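PDB 7C6C: chitosanase from Bacillus subtilis subsp. subtilis str. 168, which hydrolyses internal beta-(1->4) bonds between D-glucosamine units of partly acetylated chitosan and probably helps in defence against fungi by degrading their cell walls. Local coordinates for residues A[11-15]-A[138-142]; A[32-38]-A[84-88]; A[121-125]-A[156-160]. All blocks are in the same frame, centred on the assembly; numbering follows the deposited sequence. Where two conformers were deposited one is given.

Contact 1 of 3, residues A[11-15]-A[138-142]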
loop_
_atom_site.group_PDB
_atom_site.type_symbol
_atom_site.label_atom_id
_atom_site.label_comp_id
_atom_site.label_asym_id
_atom_site.label_seq_id
_atom_site.Cartn_x
_atom_site.Cartn_y
_atom_site.Cartn_z
ATOM N N ALA A 11 11.508 0.856 2.846
ATOM C CA ALA A 11 10.138 0.362 2.944
ATOM C C ALA A 11 9.377 0.608 1.651
ATOM O O ALA A 11 8.629 -0.262 1.182
ATOM C CB ALA A 11 9.427 1.047 4.108
ATOM N N GLU A 12 9.552 1.793 1.065
ATOM C CA GLU A 12 8.845 2.135 -0.163
ATOM C C GLU A 12 9.362 1.340 -1.356
ATOM O O GLU A 12 8.582 0.984 -2.250
ATOM C CB GLU A 12 8.924 3.646 -0.397
ATOM C CG GLU A 12 8.137 4.399 0.657
ATOM C CD GLU A 12 8.338 5.902 0.659
ATOM O OE1 GLU A 12 9.357 6.383 0.123
ATOM O OE2 GLU A 12 7.466 6.607 1.216
ATOM N N GLN A 13 10.664 1.054 -1.401
ATOM C CA GLN A 13 11.191 0.246 -2.494
ATOM C C GLN A 13 10.739 -1.205 -2.389
ATOM O O GLN A 13 10.518 -1.862 -3.416
ATOM C CB GLN A 13 12.709 0.394 -2.582
ATOM C CG GLN A 13 13.092 1.800 -2.998
ATOM C CD GLN A 13 14.572 1.960 -3.235
ATOM O OE1 GLN A 13 15.334 0.994 -3.159
ATOM N NE2 GLN A 13 14.992 3.188 -3.522
ATOM N N LEU A 14 10.561 -1.714 -1.163
ATOM C CA LEU A 14 9.935 -3.022 -0.990
ATOM C C LEU A 14 8.511 -3.014 -1.539
ATOM O O LEU A 14 8.143 -3.859 -2.368
ATOM C CB LEU A 14 9.945 -3.420 0.489
ATOM C CG LEU A 14 11.318 -3.814 1.041
ATOM C CD1 LEU A 14 11.315 -3.784 2.560
ATOM C CD2 LEU A 14 11.730 -5.181 0.512
ATOM N N THR A 15 7.705 -2.032 -1.122
ATOM C CA THR A 15 6.344 -1.925 -1.642
ATOM C C THR A 15 6.345 -1.815 -3.159
ATOM O O THR A 15 5.511 -2.431 -3.831
ATOM C CB THR A 15 5.629 -0.736 -1.003
ATOM O OG1 THR A 15 5.453 -1.000 0.395
ATOM C CG2 THR A 15 4.278 -0.488 -1.647
ATOM N N ALA A 138 7.643 -0.810 8.689
ATOM C CA ALA A 138 7.605 -0.994 7.241
ATOM C C ALA A 138 6.531 -1.996 6.837
ATOM O O ALA A 138 5.853 -1.818 5.817
ATOM C CB ALA A 138 8.973 -1.441 6.739
ATOM N N VAL A 139 6.371 -3.065 7.618
ATOM C CA VAL A 139 5.299 -4.015 7.344
ATOM C C VAL A 139 3.941 -3.336 7.468
ATOM O O VAL A 139 3.050 -3.553 6.637
ATOM C CB VAL A 139 5.412 -5.258 8.246
ATOM C CG1 VAL A 139 4.205 -6.171 8.060
ATOM C CG2 VAL A 139 6.712 -6.015 7.970
ATOM N N MET A 140 3.752 -2.511 8.510
ATOM C CA MET A 140 2.479 -1.804 8.653
ATOM C C MET A 140 2.217 -0.891 7.463
ATOM O O MET A 140 1.090 -0.826 6.957
ATOM C CB MET A 140 2.450 -0.983 9.947
ATOM C CG MET A 140 2.604 -1.776 11.238
ATOM S SD MET A 140 1.423 -3.120 11.482
ATOM C CE MET A 140 2.502 -4.532 11.227
ATOM N N TYR A 141 3.250 -0.177 7.013
ATOM C CA TYR A 141 3.125 0.739 5.884
ATOM C C TYR A 141 2.698 -0.011 4.623
ATOM O O TYR A 141 1.752 0.390 3.933
ATOM C CB TYR A 141 4.484 1.421 5.706
ATOM C CG TYR A 141 4.617 2.583 4.743
ATOM C CD1 TYR A 141 3.519 3.197 4.150
ATOM C CD2 TYR A 141 5.882 3.076 4.440
ATOM C CE1 TYR A 141 3.684 4.267 3.279
ATOM C CE2 TYR A 141 6.057 4.131 3.581
ATOM C CZ TYR A 141 4.957 4.724 3.000
ATOM O OH TYR A 141 5.123 5.791 2.147
ATOM N N ASP A 142 3.374 -1.122 4.317
ATOM C CA ASP A 142 2.989 -1.912 3.153
ATOM C C ASP A 142 1.573 -2.452 3.302
ATOM O O ASP A 142 0.807 -2.498 2.330
ATOM C CB ASP A 142 3.962 -3.070 2.952
ATOM C CG ASP A 142 3.662 -3.841 1.692
ATOM O OD1 ASP A 142 3.863 -3.269 0.604
ATOM O OD2 ASP A 142 3.198 -4.998 1.789
HETATM O O HOH W 1 6.516 -0.286 3.440
HETATM O O HOH W 2 7.835 -2.139 3.233
#

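Contact 2 of 3, residues A[32-38]-A[84-88]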
loop_
_atom_site.group_PDB
_atom_site.type_symbol
_atom_site.label_atom_id
_atom_site.label_comp_id
_atom_site.label_asym_id
_atom_site.label_seq_id
_atom_site.Cartn_x
_atom_site.Cartn_y
_atom_site.Cartn_z
ATOM N N ARG A 32 -6.284 -1.829 -14.812
ATOM C CA ARG A 32 -7.480 -2.489 -14.307
ATOM C C ARG A 32 -7.085 -3.889 -13.859
ATOM O O ARG A 32 -6.619 -4.691 -14.674
ATOM C CB ARG A 32 -8.468 -2.639 -15.458
ATOM C CG ARG A 32 -9.745 -1.886 -15.357
ATOM C CD ARG A 32 -10.779 -2.438 -16.363
ATOM N NE ARG A 32 -11.618 -3.480 -15.768
ATOM C CZ ARG A 32 -12.638 -3.249 -14.941
ATOM N NH1 ARG A 32 -12.998 -2.007 -14.643
ATOM N NH2 ARG A 32 -13.300 -4.263 -14.404
ATOM N N LEU A 33 -7.275 -4.201 -12.580
ATOM C CA LEU A 33 -6.896 -5.512 -12.067
ATOM C C LEU A 33 -8.067 -6.472 -11.944
ATOM O O LEU A 33 -7.862 -7.627 -11.560
ATOM C CB LEU A 33 -6.185 -5.375 -10.723
ATOM C CG LEU A 33 -4.904 -4.545 -10.804
ATOM C CD1 LEU A 33 -4.274 -4.393 -9.435
ATOM C CD2 LEU A 33 -3.907 -5.141 -11.804
ATOM N N ASP A 34 -9.283 -6.032 -12.265
ATOM C CA ASP A 34 -10.479 -6.857 -12.099
ATOM C C ASP A 34 -10.629 -7.347 -10.664
ATOM O O ASP A 34 -11.036 -8.481 -10.405
ATOM C CB ASP A 34 -10.550 -7.992 -13.118
ATOM C CG ASP A 34 -10.813 -7.477 -14.508
ATOM O OD1 ASP A 34 -11.889 -6.877 -14.722
ATOM O OD2 ASP A 34 -9.923 -7.625 -15.369
ATOM N N ASP A 35 -10.307 -6.460 -9.725
ATOM C CA ASP A 35 -10.413 -6.726 -8.300
ATOM C C ASP A 35 -11.548 -5.935 -7.673
ATOM O O ASP A 35 -11.566 -5.743 -6.451
ATOM C CB ASP A 35 -9.090 -6.405 -7.604
ATOM C CG ASP A 35 -8.701 -4.939 -7.731
ATOM O OD1 ASP A 35 -9.306 -4.212 -8.552
ATOM O OD2 ASP A 35 -7.788 -4.527 -6.991
ATOM N N GLY A 36 -12.479 -5.452 -8.498
ATOM C CA GLY A 36 -13.578 -4.646 -8.033
ATOM C C GLY A 36 -13.235 -3.201 -7.774
ATOM O O GLY A 36 -14.130 -2.427 -7.412
ATOM N N ARG A 37 -11.978 -2.801 -7.951
ATOM C CA ARG A 37 -11.545 -1.471 -7.540
ATOM C C ARG A 37 -11.418 -0.490 -8.698
ATOM O O ARG A 37 -10.960 0.638 -8.490
ATOM C CB ARG A 37 -10.261 -1.547 -6.709
ATOM C CG ARG A 37 -10.436 -2.390 -5.451
ATOM C CD ARG A 37 -9.238 -2.261 -4.529
ATOM N NE ARG A 37 -9.408 -3.035 -3.302
ATOM C CZ ARG A 37 -9.015 -4.296 -3.153
ATOM N NH1 ARG A 37 -8.423 -4.932 -4.155
ATOM N NH2 ARG A 37 -9.215 -4.916 -1.999
ATOM N N GLY A 38 -11.827 -0.882 -9.904
ATOM C CA GLY A 38 -11.729 0.018 -11.046
ATOM C C GLY A 38 -10.307 0.055 -11.554
ATOM O O GLY A 38 -9.702 -0.987 -11.808
ATOM N N SER A 84 -17.652 2.014 -7.153
ATOM C CA SER A 84 -17.899 1.338 -8.415
ATOM C C SER A 84 -16.608 0.934 -9.121
ATOM O O SER A 84 -15.626 1.683 -9.132
ATOM C CB SER A 84 -18.688 2.275 -9.317
ATOM O OG SER A 84 -18.790 1.732 -10.615
ATOM N N ASP A 85 -16.643 -0.245 -9.744
ATOM C CA ASP A 85 -15.574 -0.806 -10.564
ATOM C C ASP A 85 -15.626 -0.321 -12.013
ATOM O O ASP A 85 -14.764 -0.691 -12.815
ATOM C CB ASP A 85 -15.703 -2.336 -10.500
ATOM C CG ASP A 85 -14.606 -3.082 -11.239
ATOM O OD1 ASP A 85 -13.416 -2.934 -10.890
ATOM O OD2 ASP A 85 -14.953 -3.889 -12.134
ATOM N N ASP A 86 -16.613 0.499 -12.366
ATOM C CA ASP A 86 -16.785 0.951 -13.745
ATOM C C ASP A 86 -15.595 1.780 -14.208
ATOM O O ASP A 86 -15.214 2.765 -13.566
ATOM C CB ASP A 86 -18.047 1.810 -13.785
ATOM C CG ASP A 86 -18.525 2.149 -15.187
ATOM O OD1 ASP A 86 -17.973 1.653 -16.193
ATOM O OD2 ASP A 86 -19.510 2.918 -15.260
ATOM N N THR A 87 -15.015 1.395 -15.347
ATOM C CA THR A 87 -14.017 2.222 -16.012
ATOM C C THR A 87 -14.462 2.632 -17.410
ATOM O O THR A 87 -13.685 3.247 -18.149
ATOM C CB THR A 87 -12.626 1.573 -16.004
ATOM O OG1 THR A 87 -12.694 0.265 -16.579
ATOM C CG2 THR A 87 -12.097 1.444 -14.584
ATOM N N SER A 88 -15.713 2.354 -17.768
ATOM C CA SER A 88 -16.173 2.626 -19.123
ATOM C C SER A 88 -16.399 4.111 -19.390
ATOM O O SER A 88 -16.515 4.500 -20.556
ATOM C CB SER A 88 -17.450 1.837 -19.408
ATOM O OG SER A 88 -18.550 2.347 -18.670
HETATM O O HOH W 3 -10.833 -3.643 -11.916
HETATM O O HOH W 4 -13.488 -6.136 -11.086
#

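Contact 3 of 3, residues A[121-125]-A[156-160]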
loop_
_atom_site.group_PDB
_atom_site.type_symbol
_atom_site.label_atom_id
_atom_site.label_comp_id
_atom_site.label_asym_id
_atom_site.label_seq_id
_atom_site.Cartn_x
_atom_site.Cartn_y
_atom_site.Cartn_z
ATOM N N PRO A 121 -1.191 7.254 8.816
ATOM C CA PRO A 121 -1.998 6.271 9.554
ATOM C C PRO A 121 -1.229 5.016 9.931
ATOM O O PRO A 121 -1.430 4.476 11.026
ATOM C CB PRO A 121 -3.166 5.998 8.599
ATOM C CG PRO A 121 -3.303 7.280 7.837
ATOM C CD PRO A 121 -1.888 7.719 7.601
ATOM N N ALA A 122 -0.328 4.541 9.066
ATOM C CA ALA A 122 0.478 3.378 9.423
ATOM C C ALA A 122 1.366 3.670 10.624
ATOM O O ALA A 122 1.508 2.825 11.516
ATOM C CB ALA A 122 1.325 2.927 8.235
ATOM N N MET A 123 1.989 4.852 10.658
ATOM C CA MET A 123 2.858 5.182 11.786
ATOM C C MET A 123 2.057 5.410 13.063
ATOM O O MET A 123 2.532 5.077 14.157
ATOM C CB MET A 123 3.739 6.395 11.468
ATOM C CG MET A 123 4.715 6.202 10.307
ATOM S SD MET A 123 5.781 4.741 10.430
ATOM C CE MET A 123 4.922 3.580 9.367
ATOM N N LYS A 124 0.848 5.968 12.942
ATOM C CA LYS A 124 0.011 6.195 14.115
ATOM C C LYS A 124 -0.442 4.876 14.727
ATOM O O LYS A 124 -0.371 4.691 15.946
ATOM C CB LYS A 124 -1.192 7.062 13.743
ATOM C CG LYS A 124 -2.136 7.321 14.908
ATOM C CD LYS A 124 -3.341 8.151 14.493
ATOM C CE LYS A 124 -4.123 8.627 15.708
ATOM N NZ LYS A 124 -5.397 9.282 15.318
ATOM N N ARG A 125 -0.922 3.947 13.898
ATOM C CA ARG A 125 -1.333 2.652 14.432
ATOM C C ARG A 125 -0.138 1.862 14.955
ATOM O O ARG A 125 -0.271 1.116 15.933
ATOM C CB ARG A 125 -2.123 1.857 13.389
ATOM C CG ARG A 125 -3.467 2.486 13.012
ATOM C CD ARG A 125 -4.510 1.427 12.662
ATOM N NE ARG A 125 -5.745 1.993 12.113
ATOM C CZ ARG A 125 -6.790 2.368 12.843
ATOM N NH1 ARG A 125 -6.756 2.253 14.163
ATOM N NH2 ARG A 125 -7.867 2.862 12.251
ATOM N N PHE A 156 -6.405 -2.889 7.375
ATOM C CA PHE A 156 -5.203 -2.730 8.190
ATOM C C PHE A 156 -5.488 -2.950 9.675
ATOM O O PHE A 156 -4.842 -3.781 10.328
ATOM C CB PHE A 156 -4.695 -1.311 7.921
ATOM C CG PHE A 156 -3.489 -0.887 8.709
ATOM C CD1 PHE A 156 -2.418 -1.740 8.951
ATOM C CD2 PHE A 156 -3.414 0.423 9.163
ATOM C CE1 PHE A 156 -1.309 -1.284 9.651
ATOM C CE2 PHE A 156 -2.317 0.881 9.857
ATOM C CZ PHE A 156 -1.261 0.028 10.101
ATOM N N TYR A 157 -6.448 -2.209 10.231
ATOM C CA TYR A 157 -6.690 -2.318 11.666
ATOM C C TYR A 157 -7.347 -3.644 12.034
ATOM O O TYR A 157 -7.109 -4.160 13.131
ATOM C CB TYR A 157 -7.480 -1.112 12.179
ATOM C CG TYR A 157 -7.564 -1.028 13.690
ATOM C CD1 TYR A 157 -6.432 -1.176 14.484
ATOM C CD2 TYR A 157 -8.780 -0.795 14.323
ATOM C CE1 TYR A 157 -6.509 -1.106 15.862
ATOM C CE2 TYR A 157 -8.868 -0.722 15.699
ATOM C CZ TYR A 157 -7.730 -0.875 16.462
ATOM O OH TYR A 157 -7.807 -0.804 17.833
ATOM N N ALA A 158 -8.155 -4.220 11.137
ATOM C CA ALA A 158 -8.682 -5.560 11.388
ATOM C C ALA A 158 -7.552 -6.571 11.540
ATOM O O ALA A 158 -7.600 -7.448 12.410
ATOM C CB ALA A 158 -9.629 -5.981 10.266
ATOM N N LEU A 159 -6.516 -6.452 10.709
ATOM C CA LEU A 159 -5.374 -7.355 10.826
ATOM C C LEU A 159 -4.618 -7.129 12.131
ATOM O O LEU A 159 -4.186 -8.093 12.775
ATOM C CB LEU A 159 -4.435 -7.184 9.632
ATOM C CG LEU A 159 -5.039 -7.493 8.260
ATOM C CD1 LEU A 159 -3.975 -7.412 7.196
ATOM C CD2 LEU A 159 -5.730 -8.851 8.228
ATOM N N ILE A 160 -4.437 -5.867 12.531
ATOM C CA ILE A 160 -3.778 -5.574 13.804
ATOM C C ILE A 160 -4.547 -6.206 14.955
ATOM O O ILE A 160 -3.968 -6.872 15.823
ATOM C CB ILE A 160 -3.612 -4.055 13.998
ATOM C CG1 ILE A 160 -2.562 -3.486 13.044
ATOM C CG2 ILE A 160 -3.246 -3.732 15.446
ATOM C CD1 ILE A 160 -2.502 -1.977 13.058
#

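Contact 1 of 3, residues A[11-15]-A[138-142]
Glu12 OE2 is gripped by three groups: Tyr141 OH donates to it across the contact at 2.6 Å, and Lys8 and Arg43 form salt bridges with the same oxygen. The phenol uses the anti lone pair of OE2, which sits in plane at the ring edge; the carboxylate is turned 54° from that plane. Two cations on one oxygen would be expected to favour the ionised acid. The tyrosine hydroxyl thus gives one bond across the contact and takes another from Asn114 outside it.

One turn on, Thr15 OG1 donates to the anti lone pair of Asp142 OD1 at 2.8 Å. Asp142 CG stands anti to its backbone N (chi1 -175°), which carries the carboxylate across to the threonine; Arg210 forms a salt bridge with OD1 and Arg188 with OD2, which probably offsets the buried charge. At the N-terminal end of both segments the methyls of Ala11 and Ala138 meet, CB to CB at 3.6 Å, and the small side chains let the backbones come close, Ala11 CA to Ala138 CA 5.2 Å. Two waters bridge Ala11 O and Ala138 O, water 1 binding Ala11 O only weakly.

The two helical segments cross at -43°, their axes 9.6 Å apart, in the buried core of this mainly helical fold. Helix 177-193 packs on helix 134-147 through Val139 and Met140, while strand 237-241 covers Leu14 on helix 5-20.

Contact 2 of 3, residues A[32-38]-A[84-88]
Asp85 holds its CG anti to the backbone N (chi1 -176°) and Arg32 bends at chi3 (92°), torsions that bring the two side chains together, crossing at about a right angle. The arginine grips Asp85 end-on: NH2 meets OD2 at 2.8 Å as a salt bridge, on the syn side but out of the carboxylate plane. NH1 reaches Asp85 O at 2.9 Å, and the C=O...N angle of 170° puts it almost in line with the carbonyl. The same NH1 donates to Thr87 OG1 at 3.0 Å, tilted from the guanidinium plane.

Asp85 OD1 takes the backbone N of Gly38 at 2.8 Å, and water 3 links OD1 to Gly38 O. The loop between strands 30-32 and 39-41 is thereby tied to the one between helices 73-82 and 93-99. Within the former, Asp35, the probable nucleophile, forms an Asx turn through the bond from Arg37 N to its OD1 (3.1 Å). Its OD2 is bridged by Arg37 NH1, which also bonds Thr200.

Asp34 OD1 shares Arg32 NH2 at 3.0 Å, making a three-residue salt-bridge network. One cation between two acids, with a backbone amide on Asp85, probably keeps both carboxylates ionised and fixes the shape of the turn carrying Asp35.

Contact 3 of 3, residues A[121-125]-A[156-160]
Arg125 runs its aliphatic chain against Phe156 on the tightly packed side and lays its guanidinium on Tyr157 on the more open one. In the tight part, Arg125 CD lies 3.6 Å from Phe156 CE2, and the arginine's CB and CG meet the same ring carbon at similar range. Ala122 adds its CA, 3.8 Å from Phe156 CE2, while Pro121 O sits at the ring edge, in plane. One face of the phenyl ring is covered by Ile160 CD1 from the next helical turn, and that methyl also touches Arg125 CB at 3.9 Å.

These helices belong to the mainly helical fold of a family 46 glycosidase, in the lysozyme clan. The segments run nearly parallel, at 22°, with axes 11.7 Å apart, a spacing that large side chains fill. Met140 and Val144 of helix 134-147 also touch Phe156.

Toward the partly exposed side, a bend at Arg125 chi2 (-148°) helps turn the end of the chain into a flat stack. The guanidinium and Tyr157 ring are only 15° apart, with Arg125 NH1 over the ring centre, 3.4 Å from Tyr157 CG. Arg125 CZ stands 4.1 Å from the centroid of the Tyr157 ring and well off its normal, an off-centre cation-pi pair. Arg125 NE forms a salt bridge with Asp149, which probably helps set the rotation of the guanidinium over the tyrosine.

In the fold
Contacts 1 and 3 form one continuous packed region, their centres about 13 Å apart: Met140 O lies 3.6 Å from Phe156 CE1. Helix 134-147 is thus flanked by both neighbouring helices of contact 3 and by helix 5-20. Contact 2 is separate, centred about 24 Å from contact 1 and 25 Å from contact 3, with nearest atoms about 11 and 10 Å away. Both regions supply or border probable catalytic residues: the Thr15 side chain in contact 1 is about 4 Å from that of Glu19, the predicted proton donor, whereas contact 2 holds Asp35, the likely nucleophile. The bound hydroxybutanedioic acid lies about 12 Å from the Asp142 side chain.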